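PDB 2ZQM: prefoldin beta subunit 1 from Thermococcus sp., which acts as a molecular chaperone that stabilises a range of proteins and seems to serve ATP-independent de novo protein folding in archaea. Local coordinates for residues N3-P6 and Q7-A10; Q20-Q23 and L24-Q28. All blocks are in the same frame, centred on the assembly; numbering follows the deposited sequence.

Contact 1. Residues N3-P6 and Q7-A10; sequences NIPP and QVQA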
ATOM      1  N   ASN A   3       9.433 -29.388 -34.106  1.00 34.72           N
ATOM      2  CA  ASN A   3      10.709 -29.308 -33.419  1.00 32.42           C
ATOM      3  C   ASN A   3      11.192 -27.871 -33.356  1.00 33.24           C
ATOM      4  O   ASN A   3      11.736 -27.350 -34.329  1.00 34.19           O
ATOM      5  CB  ASN A   3      11.727 -30.171 -34.153  1.00 36.25           C
ATOM      6  CG  ASN A   3      11.298 -31.627 -34.233  1.00 37.76           C
ATOM      7  OD1 ASN A   3      11.306 -32.340 -33.231  1.00 33.13           O
ATOM      8  ND2 ASN A   3      10.905 -32.067 -35.425  1.00 34.69           N
ATOM      9  N   ILE A   4      10.976 -27.229 -32.212  1.00 26.35           N
ATOM     10  CA  ILE A   4      11.409 -25.851 -32.028  1.00 21.37           C
ATOM     11  C   ILE A   4      12.903 -25.904 -31.710  1.00 21.00           C
ATOM     12  O   ILE A   4      13.322 -26.461 -30.687  1.00 21.79           O
ATOM     13  CB  ILE A   4      10.635 -25.169 -30.876  1.00 21.76           C
ATOM     14  CG1 ILE A   4       9.134 -25.180 -31.210  1.00 21.94           C
ATOM     15  CG2 ILE A   4      11.145 -23.738 -30.673  1.00 19.76           C
ATOM     16  CD1 ILE A   4       8.252 -24.527 -30.179  1.00 29.24           C
ATOM     17  N   PRO A   5      13.730 -25.340 -32.597  1.00 16.99           N
ATOM     18  CA  PRO A   5      15.180 -25.337 -32.391  1.00 17.10           C
ATOM     19  C   PRO A   5      15.559 -24.613 -31.096  1.00 17.55           C
ATOM     20  O   PRO A   5      14.870 -23.689 -30.664  1.00 18.69           O
ATOM     21  CB  PRO A   5      15.705 -24.584 -33.610  1.00 19.43           C
ATOM     22  CG  PRO A   5      14.617 -24.732 -34.622  1.00 20.55           C
ATOM     23  CD  PRO A   5      13.371 -24.623 -33.831  1.00 13.82           C
ATOM     24  N   PRO A   6      16.670 -25.025 -30.467  1.00 16.16           N
ATOM     25  CA  PRO A   6      17.121 -24.386 -29.228  1.00 12.03           C
ATOM     26  C   PRO A   6      17.222 -22.857 -29.376  1.00 15.22           C
ATOM     27  O   PRO A   6      16.916 -22.112 -28.453  1.00 15.08           O
ATOM     28  CB  PRO A   6      18.494 -25.025 -28.990  1.00 12.38           C
ATOM     29  CG  PRO A   6      18.292 -26.453 -29.508  1.00 12.31           C
ATOM     30  CD  PRO A   6      17.469 -26.224 -30.792  1.00 13.16           C
ATOM     31  N   GLN A   7      17.661 -22.375 -30.538  1.00 13.59           N
ATOM     32  CA  GLN A   7      17.778 -20.928 -30.702  1.00 16.03           C
ATOM     33  C   GLN A   7      16.422 -20.248 -30.727  1.00 13.71           C
ATOM     34  O   GLN A   7      16.283 -19.114 -30.278  1.00 13.75           O
ATOM     35  CB  GLN A   7      18.580 -20.588 -31.970  1.00 18.97           C
ATOM     36  CG  GLN A   7      19.991 -21.174 -31.925  1.00 27.67           C
ATOM     37  CD  GLN A   7      20.836 -20.784 -33.127  1.00 33.70           C
ATOM     38  OE1 GLN A   7      21.230 -19.629 -33.272  1.00 35.84           O
ATOM     39  NE2 GLN A   7      21.109 -21.748 -33.996  1.00 35.88           N
ATOM     40  N   VAL A   8      15.409 -20.939 -31.233  1.00 14.19           N
ATOM     41  CA  VAL A   8      14.077 -20.350 -31.268  1.00 14.15           C
ATOM     42  C   VAL A   8      13.464 -20.418 -29.861  1.00 13.72           C
ATOM     43  O   VAL A   8      12.702 -19.546 -29.473  1.00 13.60           O
ATOM     44  CB  VAL A   8      13.166 -21.067 -32.292  1.00 18.81           C
ATOM     45  CG1 VAL A   8      11.806 -20.414 -32.310  1.00 13.39           C
ATOM     46  CG2 VAL A   8      13.784 -20.977 -33.696  1.00 18.49           C
ATOM     47  N   GLN A   9      13.798 -21.461 -29.108  0.50 12.73           N
ATOM     48  CA  GLN A   9      13.302 -21.581 -27.738  0.50 14.99           C
ATOM     49  C   GLN A   9      13.873 -20.424 -26.927  0.50 13.32           C
ATOM     50  O   GLN A   9      13.235 -19.919 -26.005  0.50 15.95           O
ATOM     51  CB  GLN A   9      13.746 -22.909 -27.131  0.50 13.48           C
ATOM     52  CG  GLN A   9      13.051 -24.091 -27.744  0.50 16.82           C
ATOM     53  CD  GLN A   9      11.753 -24.414 -27.049  0.50 16.87           C
ATOM     54  OE1 GLN A   9      10.985 -23.519 -26.689  0.50 15.23           O
ATOM     55  NE2 GLN A   9      11.494 -25.706 -26.861  0.50 18.76           N
ATOM     56  N   ALA A  10      15.085 -20.012 -27.287  1.00 13.11           N
ATOM     57  CA  ALA A  10      15.757 -18.904 -26.620  1.00 12.71           C
ATOM     58  C   ALA A  10      15.037 -17.603 -26.980  1.00 15.83           C
ATOM     59  O   ALA A  10      14.848 -16.724 -26.142  1.00 10.48           O
ATOM     60  CB  ALA A  10      17.208 -18.838 -27.067  1.00 11.92           C
TER

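Contact 2. Residues Q20-Q23 and L24-Q28; sequences QQLQ and LVVQQ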
ATOM      1  N   GLN A  20       7.490  -8.954 -19.993  1.00 16.32           N
ATOM      2  CA  GLN A  20       7.469  -8.599 -18.584  1.00 16.55           C
ATOM      3  C   GLN A  20       8.068  -7.199 -18.414  1.00 19.10           C
ATOM      4  O   GLN A  20       7.565  -6.390 -17.634  1.00 17.74           O
ATOM      5  CB  GLN A  20       8.255  -9.624 -17.766  1.00 15.11           C
ATOM      6  CG  GLN A  20       7.712 -11.054 -17.892  1.00 20.35           C
ATOM      7  CD  GLN A  20       8.626 -12.087 -17.260  1.00 28.49           C
ATOM      8  OE1 GLN A  20       9.783 -11.805 -16.959  1.00 30.46           O
ATOM      9  NE2 GLN A  20       8.114 -13.300 -17.072  1.00 29.15           N
ATOM     10  N   GLN A  21       9.140  -6.912 -19.149  1.00 17.07           N
ATOM     11  CA  GLN A  21       9.780  -5.604 -19.084  1.00 12.68           C
ATOM     12  C   GLN A  21       8.805  -4.514 -19.562  1.00 15.96           C
ATOM     13  O   GLN A  21       8.724  -3.440 -18.965  1.00 18.61           O
ATOM     14  CB  GLN A  21      11.056  -5.615 -19.936  1.00 16.27           C
ATOM     15  CG  GLN A  21      12.225  -6.381 -19.299  1.00 18.19           C
ATOM     16  CD  GLN A  21      13.333  -6.732 -20.294  1.00 21.29           C
ATOM     17  OE1 GLN A  21      13.474  -6.086 -21.328  1.00 16.22           O
ATOM     18  NE2 GLN A  21      14.126  -7.757 -19.976  1.00 12.50           N
ATOM     19  N   LEU A  22       8.046  -4.791 -20.621  1.00 17.11           N
ATOM     20  CA  LEU A  22       7.082  -3.810 -21.136  1.00 17.18           C
ATOM     21  C   LEU A  22       5.969  -3.574 -20.113  1.00 19.02           C
ATOM     22  O   LEU A  22       5.505  -2.450 -19.910  1.00 15.75           O
ATOM     23  CB  LEU A  22       6.475  -4.291 -22.462  1.00 14.01           C
ATOM     24  CG  LEU A  22       5.345  -3.448 -23.072  1.00 15.98           C
ATOM     25  CD1 LEU A  22       5.860  -2.081 -23.473  1.00 16.54           C
ATOM     26  CD2 LEU A  22       4.773  -4.162 -24.289  1.00 20.06           C
ATOM     27  N   GLN A  23       5.523  -4.649 -19.484  1.00 16.22           N
ATOM     28  CA  GLN A  23       4.486  -4.539 -18.473  1.00 18.86           C
ATOM     29  C   GLN A  23       4.940  -3.532 -17.400  1.00 19.84           C
ATOM     30  O   GLN A  23       4.170  -2.669 -16.971  1.00 21.14           O
ATOM     31  CB  GLN A  23       4.251  -5.916 -17.857  1.00 25.86           C
ATOM     32  CG  GLN A  23       2.979  -6.063 -17.058  1.00 41.64           C
ATOM     33  CD  GLN A  23       2.846  -7.454 -16.468  1.00 51.50           C
ATOM     34  OE1 GLN A  23       3.061  -8.455 -17.157  1.00 57.64           O
ATOM     35  NE2 GLN A  23       2.489  -7.527 -15.192  1.00 54.75           N
ATOM     36  N   LEU A  24       6.193  -3.641 -16.973  1.00 18.85           N
ATOM     37  CA  LEU A  24       6.723  -2.736 -15.954  1.00 16.05           C
ATOM     38  C   LEU A  24       6.786  -1.292 -16.459  1.00 17.52           C
ATOM     39  O   LEU A  24       6.339  -0.361 -15.772  1.00 17.47           O
ATOM     40  CB  LEU A  24       8.118  -3.189 -15.512  1.00 16.35           C
ATOM     41  CG  LEU A  24       8.890  -2.242 -14.579  1.00 14.77           C
ATOM     42  CD1 LEU A  24       8.132  -2.051 -13.256  1.00 19.04           C
ATOM     43  CD2 LEU A  24      10.285  -2.811 -14.330  1.00 14.53           C
ATOM     44  N   VAL A  25       7.334  -1.100 -17.656  1.00 15.99           N
ATOM     45  CA  VAL A  25       7.439   0.240 -18.229  1.00 11.70           C
ATOM     46  C   VAL A  25       6.067   0.881 -18.334  1.00 16.13           C
ATOM     47  O   VAL A  25       5.895   2.072 -18.051  1.00 16.42           O
ATOM     48  CB  VAL A  25       8.107   0.201 -19.633  1.00 14.90           C
ATOM     49  CG1 VAL A  25       7.931   1.541 -20.361  1.00 15.05           C
ATOM     50  CG2 VAL A  25       9.605  -0.103 -19.475  1.00 17.09           C
ATOM     51  N   VAL A  26       5.081   0.087 -18.731  1.00 17.40           N
ATOM     52  CA  VAL A  26       3.720   0.595 -18.860  1.00 17.07           C
ATOM     53  C   VAL A  26       3.167   0.985 -17.489  1.00 17.81           C
ATOM     54  O   VAL A  26       2.482   2.005 -17.349  1.00 20.50           O
ATOM     55  CB  VAL A  26       2.815  -0.449 -19.551  1.00 20.59           C
ATOM     56  CG1 VAL A  26       1.340  -0.054 -19.418  1.00 25.27           C
ATOM     57  CG2 VAL A  26       3.188  -0.528 -21.025  1.00 19.17           C
ATOM     58  N   GLN A  27       3.469   0.188 -16.469  1.00 20.28           N
ATOM     59  CA  GLN A  27       3.009   0.525 -15.128  1.00 15.48           C
ATOM     60  C   GLN A  27       3.705   1.816 -14.674  1.00 17.34           C
ATOM     61  O   GLN A  27       3.101   2.648 -13.998  1.00 18.51           O
ATOM     62  CB  GLN A  27       3.325  -0.602 -14.143  1.00 21.45           C
ATOM     63  CG  GLN A  27       2.707  -1.943 -14.517  1.00 31.18           C
ATOM     64  CD  GLN A  27       3.095  -3.064 -13.563  1.00 31.42           C
ATOM     65  OE1 GLN A  27       4.226  -3.124 -13.079  1.00 38.49           O
ATOM     66  NE2 GLN A  27       2.159  -3.972 -13.307  1.00 41.27           N
ATOM     67  N   GLN A  28       4.978   1.989 -15.031  1.00 14.65           N
ATOM     68  CA  GLN A  28       5.682   3.204 -14.629  1.00 14.86           C
ATOM     69  C   GLN A  28       5.082   4.389 -15.351  1.00 15.95           C
ATOM     70  O   GLN A  28       4.898   5.461 -14.766  1.00 18.31           O
ATOM     71  CB  GLN A  28       7.187   3.124 -14.952  1.00 17.72           C
ATOM     72  CG  GLN A  28       7.930   2.042 -14.188  1.00 16.53           C
ATOM     73  CD  GLN A  28       9.377   1.880 -14.631  1.00 14.73           C
ATOM     74  OE1 GLN A  28       9.687   1.931 -15.819  1.00 15.41           O
ATOM     75  NE2 GLN A  28      10.262   1.660 -13.674  1.00 17.93           N
TER
HETATM   76  O   HOH W   1       0.642  -5.291 -15.106  1.00 52.23           O

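Contact 1. Residues N3-P6 and Q7-A10
Ile4, Pro5 and Pro6 meet Val8, Gln9 and Ala10 where the N-terminal loop runs into the first turn of helix 6-47. The polar contacts are all made by backbone atoms. Pro5 sits at the N-cap position, and its carbonyl accepts the first bond of the helix. Gln9 N reaches Pro5 O at 2.9 Å. Val8 N also approaches Pro5 O at 2.9 Å, but its N-H...O angle of 125° makes that bond weak. The next bond runs from Ala10 N to Pro6 O at 3.0 Å. Pro6 has no N-H to offer, but in the first turn of a helix this breaks no i to i-4 backbone bond.

The apolar contacts lie beside these bonds. Ile4 uses its CG2 methyl, which a chi1 of -60° sets anti to the backbone N. Ile4 CG2 lies 3.7 Å from Val8 CB and 3.5 Å from Gln9 CG. Both side chains cross Ile4 at about a right angle. The Gln9 chain bends at chi2 (-88°), which brings Gln9 CD to 3.7 Å from Ile4 CG2. Val8 CG1 and CB face Ile4 CG2, while Val8 CG2 rests 3.7 Å from Pro5 CD. The Val8 and Pro5 side chains lie side by side and point the same way.

Val8 is buried, and helix 68-111 covers part of it. Ile107, Ala110 and Leu111 of that helix touch Val8, and Leu111 also touches Pro5. The start of helix 6-47 is thus packed against the end of the other long helix of the coiled coil.

Contact 2. Residues Q20-Q23 and L24-Q28
Gln23 and Gln27 stand side by side, one helical turn apart, and point the same way. Their amide planes are turned 86° against each other. Gln23 NE2 and Gln27 NE2 are 4.0 Å apart, and a water joins them. The water accepts a weak bond from Gln23 NE2 at 2.9 Å and another weak one from Gln27 NE2 at 2.7 Å. The two chains leave the helix differently: CG is anti to the backbone N in Gln23 (chi1 -165°) but beside it in Gln27 (chi1 -58°). The second setting brings Gln27 CG to 2.9 Å from Gln23 O, a tight approach. That same oxygen accepts the backbone N-H of Gln27.

Leu22 and Val26 form the apolar pair, also one turn apart. Their side chains cross at a slant. Leu22 CD1 touches Val26 CG2 at 3.9 Å, while Val26 CG2 also lies 3.2 Å from Leu22 O. Val26 N donates to Leu22 O at 2.8 Å. Regular helix bonds from Leu24 N to Gln20 O and from Val25 N to Gln21 O complete the turn.

Leu22 and Val26 face helix 68-111. Asn97 and Leu100 touch Leu22, and Glu93 touches Val26. This turn of helix 6-47 therefore forms part of the seam between the two long antiparallel helices of the prefoldin coiled coil.

Contact 1 and contact 2 lie in series on the same long helix, 6-47. Their centres are 26 Å apart and their nearest atoms about 11 Å, so they do not touch. Contact 1 starts the helix at the end of the coiled coil that carries both chain termini, its centre about 33 Å from the centre of the chain. The centre of contact 2 is only about 9 Å from there. Both meet helix 68-111, but in reverse order along the chain, as expected of antiparallel helices: Ile107, Ala110 and Leu111 meet contact 1, and Leu89, Glu93, Asn97 and Leu100 meet contact 2. At contact 2 a glycerol, probably from the crystallisation liquor, is hydrogen-bonded to Gln21 OE1.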